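Local coordinates for uncharacterized lipoprotein YjhA (Bacillus subtilis, PDB 3CFU) that is of unknown function but is a predicted membrane-attached lipoprotein, the fragment here carrying its DUF4352 domain, at residues L49-T54 and L108-P113; F70-K75 and Y120-N125. One frame throughout, in Å; residues are numbered along the deposited sequence.

In the fold
Contact 1 and contact 2 belong to two different antiparallel sheets that pack face to face, as in a beta sandwich. Their centres lie about 10 Å apart, and each is about 8 Å from the centre of the chain. Leu-72 CD2 of contact 2 lies 3.4 Å from Tyr-110 CG of contact 1. Leu-108 CD2 touches Phe-70 CD2 at 3.6 Å. Ile-112 CD1 reaches Tyr-120 CE2 at 3.5 Å. Along the chain the segments alternate, 49-54, 70-75, 108-113 and 120-125, so the chain passes back and forth between the sheets. No ligand or active site is known here; both contacts look like packing within the domain.

Contact 1. Residues L49-T54 and L108-P113; sequences LIIEVT and LSYVIP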
loop_
_atom_site.group_PDB
_atom_site.type_symbol
_atom_site.label_atom_id
_atom_site.label_comp_id
_atom_site.label_asym_id
_atom_site.label_seq_id
_atom_site.Cartn_x
_atom_site.Cartn_y
_atom_site.Cartn_z
ATOM N N LEU A 49 -3.120 -8.329 -8.412
ATOM C CA LEU A 49 -2.402 -8.510 -7.161
ATOM C C LEU A 49 -3.278 -8.000 -6.000
ATOM O O LEU A 49 -4.011 -7.016 -6.136
ATOM C CB LEU A 49 -1.093 -7.705 -7.170
ATOM C CG LEU A 49 0.037 -8.298 -8.021
ATOM C CD1 LEU A 49 -0.509 -8.791 -9.347
ATOM C CD2 LEU A 49 1.128 -7.261 -8.239
ATOM N N ILE A 50 -3.214 -8.702 -4.874
ATOM C CA ILE A 50 -3.943 -8.306 -3.676
ATOM C C ILE A 50 -2.915 -8.282 -2.563
ATOM O O ILE A 50 -2.725 -9.277 -1.868
ATOM C CB ILE A 50 -5.047 -9.290 -3.265
ATOM C CG1 ILE A 50 -6.100 -9.397 -4.368
ATOM C CG2 ILE A 50 -5.684 -8.824 -1.961
ATOM C CD1 ILE A 50 -5.613 -10.130 -5.594
ATOM N N ILE A 51 -2.247 -7.145 -2.402
ATOM C CA ILE A 51 -1.231 -7.000 -1.374
ATOM C C ILE A 51 -1.851 -6.577 -0.054
ATOM O O ILE A 51 -2.588 -5.591 0.009
ATOM C CB ILE A 51 -0.169 -5.954 -1.788
ATOM C CG1 ILE A 51 0.500 -6.388 -3.097
ATOM C CG2 ILE A 51 0.878 -5.811 -0.698
ATOM C CD1 ILE A 51 1.294 -5.303 -3.781
ATOM N N GLU A 52 -1.575 -7.351 0.991
ATOM C CA GLU A 52 -2.070 -7.038 2.322
ATOM C C GLU A 52 -0.880 -6.446 3.058
ATOM O O GLU A 52 0.213 -7.021 3.044
ATOM C CB GLU A 52 -2.560 -8.293 3.054
ATOM C CG GLU A 52 -3.122 -7.987 4.428
ATOM C CD GLU A 52 -3.516 -9.230 5.198
ATOM O OE1 GLU A 52 -2.614 -9.991 5.611
ATOM O OE2 GLU A 52 -4.733 -9.447 5.387
ATOM N N VAL A 53 -1.094 -5.291 3.684
ATOM C CA VAL A 53 -0.035 -4.606 4.422
ATOM C C VAL A 53 -0.521 -4.211 5.819
ATOM O O VAL A 53 -1.725 -4.191 6.091
ATOM C CB VAL A 53 0.449 -3.321 3.659
ATOM C CG1 VAL A 53 0.925 -3.682 2.258
ATOM C CG2 VAL A 53 -0.670 -2.300 3.563
ATOM N N THR A 54 0.425 -3.906 6.703
ATOM C CA THR A 54 0.108 -3.508 8.065
ATOM C C THR A 54 0.934 -2.295 8.450
ATOM O O THR A 54 2.124 -2.232 8.155
ATOM C CB THR A 54 0.426 -4.630 9.086
ATOM O OG1 THR A 54 -0.497 -5.712 8.909
ATOM C CG2 THR A 54 0.319 -4.102 10.525
ATOM N N LEU A 108 -4.100 -3.537 -0.909
ATOM C CA LEU A 108 -3.854 -2.678 -2.068
ATOM C C LEU A 108 -4.043 -3.630 -3.244
ATOM O O LEU A 108 -3.749 -4.817 -3.121
ATOM C CB LEU A 108 -2.410 -2.151 -2.082
ATOM C CG LEU A 108 -1.981 -0.913 -1.289
ATOM C CD1 LEU A 108 -2.917 -0.673 -0.129
ATOM C CD2 LEU A 108 -0.549 -1.110 -0.802
ATOM N N SER A 109 -4.521 -3.130 -4.379
ATOM C CA SER A 109 -4.738 -4.000 -5.529
ATOM C C SER A 109 -4.318 -3.371 -6.852
ATOM O O SER A 109 -4.488 -2.168 -7.068
ATOM C CB SER A 109 -6.211 -4.415 -5.591
ATOM O OG SER A 109 -6.361 -5.675 -6.226
ATOM N N TYR A 110 -3.772 -4.202 -7.737
ATOM C CA TYR A 110 -3.295 -3.749 -9.041
ATOM C C TYR A 110 -3.458 -4.835 -10.097
ATOM O O TYR A 110 -3.424 -6.026 -9.788
ATOM C CB TYR A 110 -1.814 -3.393 -8.950
ATOM C CG TYR A 110 -1.471 -2.426 -7.851
ATOM C CD1 TYR A 110 -1.448 -1.052 -8.087
ATOM C CD2 TYR A 110 -1.172 -2.883 -6.567
ATOM C CE1 TYR A 110 -1.136 -0.155 -7.072
ATOM C CE2 TYR A 110 -0.861 -1.992 -5.540
ATOM C CZ TYR A 110 -0.846 -0.631 -5.801
ATOM O OH TYR A 110 -0.571 0.255 -4.791
ATOM N N VAL A 111 -3.616 -4.415 -11.346
ATOM C CA VAL A 111 -3.763 -5.343 -12.455
ATOM C C VAL A 111 -2.465 -5.369 -13.250
ATOM O O VAL A 111 -1.967 -4.331 -13.688
ATOM C CB VAL A 111 -4.925 -4.932 -13.361
ATOM C CG1 VAL A 111 -6.241 -5.150 -12.626
ATOM C CG2 VAL A 111 -4.785 -3.469 -13.761
ATOM N N ILE A 112 -1.914 -6.566 -13.420
ATOM C CA ILE A 112 -0.661 -6.726 -14.140
ATOM C C ILE A 112 -0.661 -7.987 -15.007
ATOM O O ILE A 112 -1.565 -8.819 -14.915
ATOM C CB ILE A 112 0.544 -6.808 -13.154
ATOM C CG1 ILE A 112 0.501 -8.123 -12.368
ATOM C CG2 ILE A 112 0.524 -5.616 -12.207
ATOM C CD1 ILE A 112 1.853 -8.550 -11.806
ATOM N N PRO A 113 0.360 -8.138 -15.869
ATOM C CA PRO A 113 0.514 -9.288 -16.768
ATOM C C PRO A 113 0.578 -10.612 -16.001
ATOM O O PRO A 113 1.182 -10.685 -14.931
ATOM C CB PRO A 113 1.829 -8.995 -17.481
ATOM C CG PRO A 113 1.917 -7.507 -17.468
ATOM C CD PRO A 113 1.416 -7.136 -16.106
#
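Leu-49 and Ser-109 meet through a side-chain bond added to the antiparallel ladder of segments 49-54 and 108-113. Ser-109 OG donates to Leu-49 O at 2.7 Å, tilted 21° from the carbonyl plane. With OG anti to its own backbone N (chi1 -152°), the hydroxyl is beside the carbonyl carbon and reaches across to the neighbouring strand. Leu-49 O also accepts from Tyr-110 N at 3.2 Å, so two donors grip this one oxygen. Leu-49 N in turn donates to Tyr-110 O at 2.7 Å, closing that hydrogen-bonded pair. Ile-51 and Leu-108 form the next one, with Leu-108 N to Ile-51 O at 2.7 Å.

Leu-49, Ile-51, Leu-108 and Tyr-110 share one face of the sheet. Contacts here are modest: Ile-51 CD1 comes obliquely to Tyr-110 CE2 at 4.3 Å, and further along Val-53 CG1 lies 4.3 Å from Leu-108 CD2. At the other end Leu-49 and Ile-112 cross at about a right angle. Ile-112 CG1 sits between its backbone N and carbonyl carbon (chi1 69°), which leaves CG1 and CD1 beside Leu-49 CD1. The CD1 to CD1 distance between Leu-49 and Ile-112 is 3.4 Å. Ile-50 and Ser-109 point to the opposite face, where Ser-109 OG is also bonded to Arg-48.

Strand 103-112 is an outer strand of its four-stranded sheet. Strand 47-57 has strand 13-23 on its other side, with Ile-51 resting on Val-17. Leu-49 and Ile-51 also pack against Leu-72 of strand 70-73 in the second sheet, and Val-53 against Leu-93.

Contact 2. Residues F70-K75 and Y120-N125; sequences FDLRDK and YTLVYN
Phe-70 and Tyr-124 lie side by side and point the same way, at one end of the pairing between 70-75 and 120-125. Their ring planes are only 23° apart, but the rings are slid so far that they barely overlap. Phe-70 CE2 approaches Tyr-124 CD1 at 3.4 Å. On the same face Leu-72 crosses both Leu-122 and Tyr-120 at about a right angle. Leu-72 CD1 lies 4.0 Å from Leu-122 CD1, while Leu-72 CD2 reaches Tyr-120 CD1 at 3.7 Å. Asp-74 runs alongside Tyr-120, its carboxylate turned 81° from the ring plane.

The other face carries Asp-71, Arg-73, Thr-121 and Val-123. Arg-73 is extended from CG to NE (chi3 -172°), which lays the guanidinium over Val-123. Val-123 CG2 covers one face of that group, 3.4 Å from Arg-73 NH1 and offset toward the rim. Arg-73 NE also forms a salt bridge with Asp-71 OD2 at 3.4 Å, a weak hydrogen bond, while Ser-79 gives that oxygen another partner. Replacing Arg-73 with an alanine would probably take away the cover that the guanidinium gives Val-123 CG2 and leave Asp-71 without its charged mate in the strand.

Backbone bonds tie the strands together, among them Val-123 N to Asp-71 O at 2.7 Å and Arg-73 N to Thr-121 O at 3.1 Å. These bonds make an antiparallel ladder in the second sheet of the sandwich-like fold.

Strand 121-124 is the middle of a three-stranded sheet, between 70-73 and 146-149. Leu-147 of the latter touches Arg-73, Thr-121 and Val-123. Leu-122 packs on Val-53, and Tyr-124 on Met-55, both of strand 47-57. Asn-125 caps helix 126-129.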
loop_
_atom_site.group_PDB
_atom_site.type_symbol
_atom_site.label_atom_id
_atom_site.label_comp_id
_atom_site.label_asym_id
_atom_site.label_seq_id
_atom_site.Cartn_x
_atom_site.Cartn_y
_atom_site.Cartn_z
ATOM N N PHE A 70 0.919 4.981 -1.097
ATOM C CA PHE A 70 1.358 3.755 -1.734
ATOM C C PHE A 70 1.482 3.810 -3.245
ATOM O O PHE A 70 0.779 4.565 -3.913
ATOM C CB PHE A 70 0.406 2.624 -1.354
ATOM C CG PHE A 70 0.389 2.336 0.109
ATOM C CD1 PHE A 70 -0.555 2.927 0.940
ATOM C CD2 PHE A 70 1.359 1.517 0.665
ATOM C CE1 PHE A 70 -0.534 2.711 2.309
ATOM C CE2 PHE A 70 1.392 1.292 2.038
ATOM C CZ PHE A 70 0.444 1.889 2.865
ATOM N N ASP A 71 2.371 2.988 -3.783
ATOM C CA ASP A 71 2.582 2.953 -5.216
ATOM C C ASP A 71 3.306 1.679 -5.627
ATOM O O ASP A 71 4.160 1.176 -4.895
ATOM C CB ASP A 71 3.379 4.186 -5.645
ATOM C CG ASP A 71 3.524 4.295 -7.144
ATOM O OD1 ASP A 71 2.621 3.815 -7.860
ATOM O OD2 ASP A 71 4.527 4.877 -7.612
ATOM N N LEU A 72 2.935 1.154 -6.790
ATOM C CA LEU A 72 3.542 -0.058 -7.333
ATOM C C LEU A 72 4.312 0.330 -8.590
ATOM O O LEU A 72 3.775 0.993 -9.480
ATOM C CB LEU A 72 2.463 -1.083 -7.688
ATOM C CG LEU A 72 2.899 -2.544 -7.828
ATOM C CD1 LEU A 72 3.210 -3.121 -6.444
ATOM C CD2 LEU A 72 1.785 -3.342 -8.500
ATOM N N ARG A 73 5.572 -0.078 -8.661
ATOM C CA ARG A 73 6.401 0.246 -9.810
ATOM C C ARG A 73 6.844 -1.001 -10.597
ATOM O O ARG A 73 6.893 -2.107 -10.053
ATOM C CB ARG A 73 7.618 1.061 -9.337
ATOM C CG ARG A 73 7.233 2.432 -8.775
ATOM C CD ARG A 73 8.399 3.182 -8.138
ATOM N NE ARG A 73 7.931 4.389 -7.460
ATOM C CZ ARG A 73 8.603 5.030 -6.504
ATOM N NH1 ARG A 73 9.786 4.578 -6.111
ATOM N NH2 ARG A 73 8.079 6.108 -5.924
ATOM N N ASP A 74 7.147 -0.802 -11.881
ATOM C CA ASP A 74 7.602 -1.867 -12.793
ATOM C C ASP A 74 9.108 -2.046 -12.689
ATOM O O ASP A 74 9.767 -1.437 -11.847
ATOM C CB ASP A 74 7.340 -1.491 -14.261
ATOM C CG ASP A 74 5.880 -1.501 -14.633
ATOM O OD1 ASP A 74 5.127 -2.289 -14.023
ATOM O OD2 ASP A 74 5.493 -0.741 -15.549
ATOM N N LYS A 75 9.645 -2.885 -13.575
ATOM C CA LYS A 75 11.084 -3.086 -13.644
ATOM C C LYS A 75 11.560 -1.764 -14.261
ATOM O O LYS A 75 12.677 -1.318 -14.004
ATOM C CB LYS A 75 11.435 -4.266 -14.560
ATOM C CG LYS A 75 12.913 -4.674 -14.556
ATOM C CD LYS A 75 13.780 -3.754 -15.406
ATOM C CE LYS A 75 15.130 -4.399 -15.712
ATOM N NZ LYS A 75 15.941 -3.584 -16.660
ATOM N N TYR A 120 7.746 -6.606 -9.730
ATOM C CA TYR A 120 7.130 -5.484 -9.032
ATOM C C TYR A 120 7.597 -5.161 -7.614
ATOM O O TYR A 120 7.836 -6.042 -6.785
ATOM C CB TYR A 120 5.613 -5.685 -9.043
ATOM C CG TYR A 120 5.019 -5.583 -10.427
ATOM C CD1 TYR A 120 4.428 -4.398 -10.864
ATOM C CD2 TYR A 120 5.077 -6.660 -11.315
ATOM C CE1 TYR A 120 3.905 -4.285 -12.153
ATOM C CE2 TYR A 120 4.559 -6.556 -12.609
ATOM C CZ TYR A 120 3.973 -5.367 -13.017
ATOM O OH TYR A 120 3.438 -5.266 -14.281
ATOM N N THR A 121 7.699 -3.866 -7.350
ATOM C CA THR A 121 8.126 -3.373 -6.060
ATOM C C THR A 121 7.046 -2.479 -5.471
ATOM O O THR A 121 6.530 -1.587 -6.142
ATOM C CB THR A 121 9.415 -2.549 -6.200
ATOM O OG1 THR A 121 10.362 -3.285 -6.984
ATOM C CG2 THR A 121 10.017 -2.251 -4.828
ATOM N N LEU A 122 6.682 -2.732 -4.220
ATOM C CA LEU A 122 5.692 -1.889 -3.578
ATOM C C LEU A 122 6.517 -0.780 -2.944
ATOM O O LEU A 122 7.616 -1.025 -2.428
ATOM C CB LEU A 122 4.903 -2.644 -2.505
ATOM C CG LEU A 122 3.833 -1.749 -1.860
ATOM C CD1 LEU A 122 2.740 -1.457 -2.876
ATOM C CD2 LEU A 122 3.255 -2.407 -0.624
ATOM N N VAL A 123 5.998 0.442 -3.021
ATOM C CA VAL A 123 6.672 1.605 -2.468
ATOM C C VAL A 123 5.820 2.157 -1.340
ATOM O O VAL A 123 4.590 2.241 -1.452
ATOM C CB VAL A 123 6.847 2.720 -3.521
ATOM C CG1 VAL A 123 7.458 3.951 -2.862
ATOM C CG2 VAL A 123 7.721 2.221 -4.698
ATOM N N TYR A 124 6.474 2.536 -0.251
ATOM C CA TYR A 124 5.766 3.078 0.885
ATOM C C TYR A 124 6.487 4.320 1.371
ATOM O O TYR A 124 7.672 4.254 1.692
ATOM C CB TYR A 124 5.704 2.035 2.014
ATOM C CG TYR A 124 5.188 2.573 3.326
ATOM C CD1 TYR A 124 3.928 3.152 3.409
ATOM C CD2 TYR A 124 5.964 2.518 4.483
ATOM C CE1 TYR A 124 3.446 3.670 4.608
ATOM C CE2 TYR A 124 5.487 3.027 5.694
ATOM C CZ TYR A 124 4.222 3.604 5.743
ATOM O OH TYR A 124 3.718 4.117 6.913
ATOM N N ASN A 125 5.785 5.453 1.394
ATOM C CA ASN A 125 6.361 6.697 1.892
ATOM C C ASN A 125 5.503 7.095 3.098
ATOM O O ASN A 125 4.351 7.524 2.948
ATOM C CB ASN A 125 6.335 7.804 0.825
ATOM C CG ASN A 125 7.137 9.036 1.246
ATOM O OD1 ASN A 125 6.917 9.604 2.326
ATOM N ND2 ASN A 125 8.075 9.448 0.399
#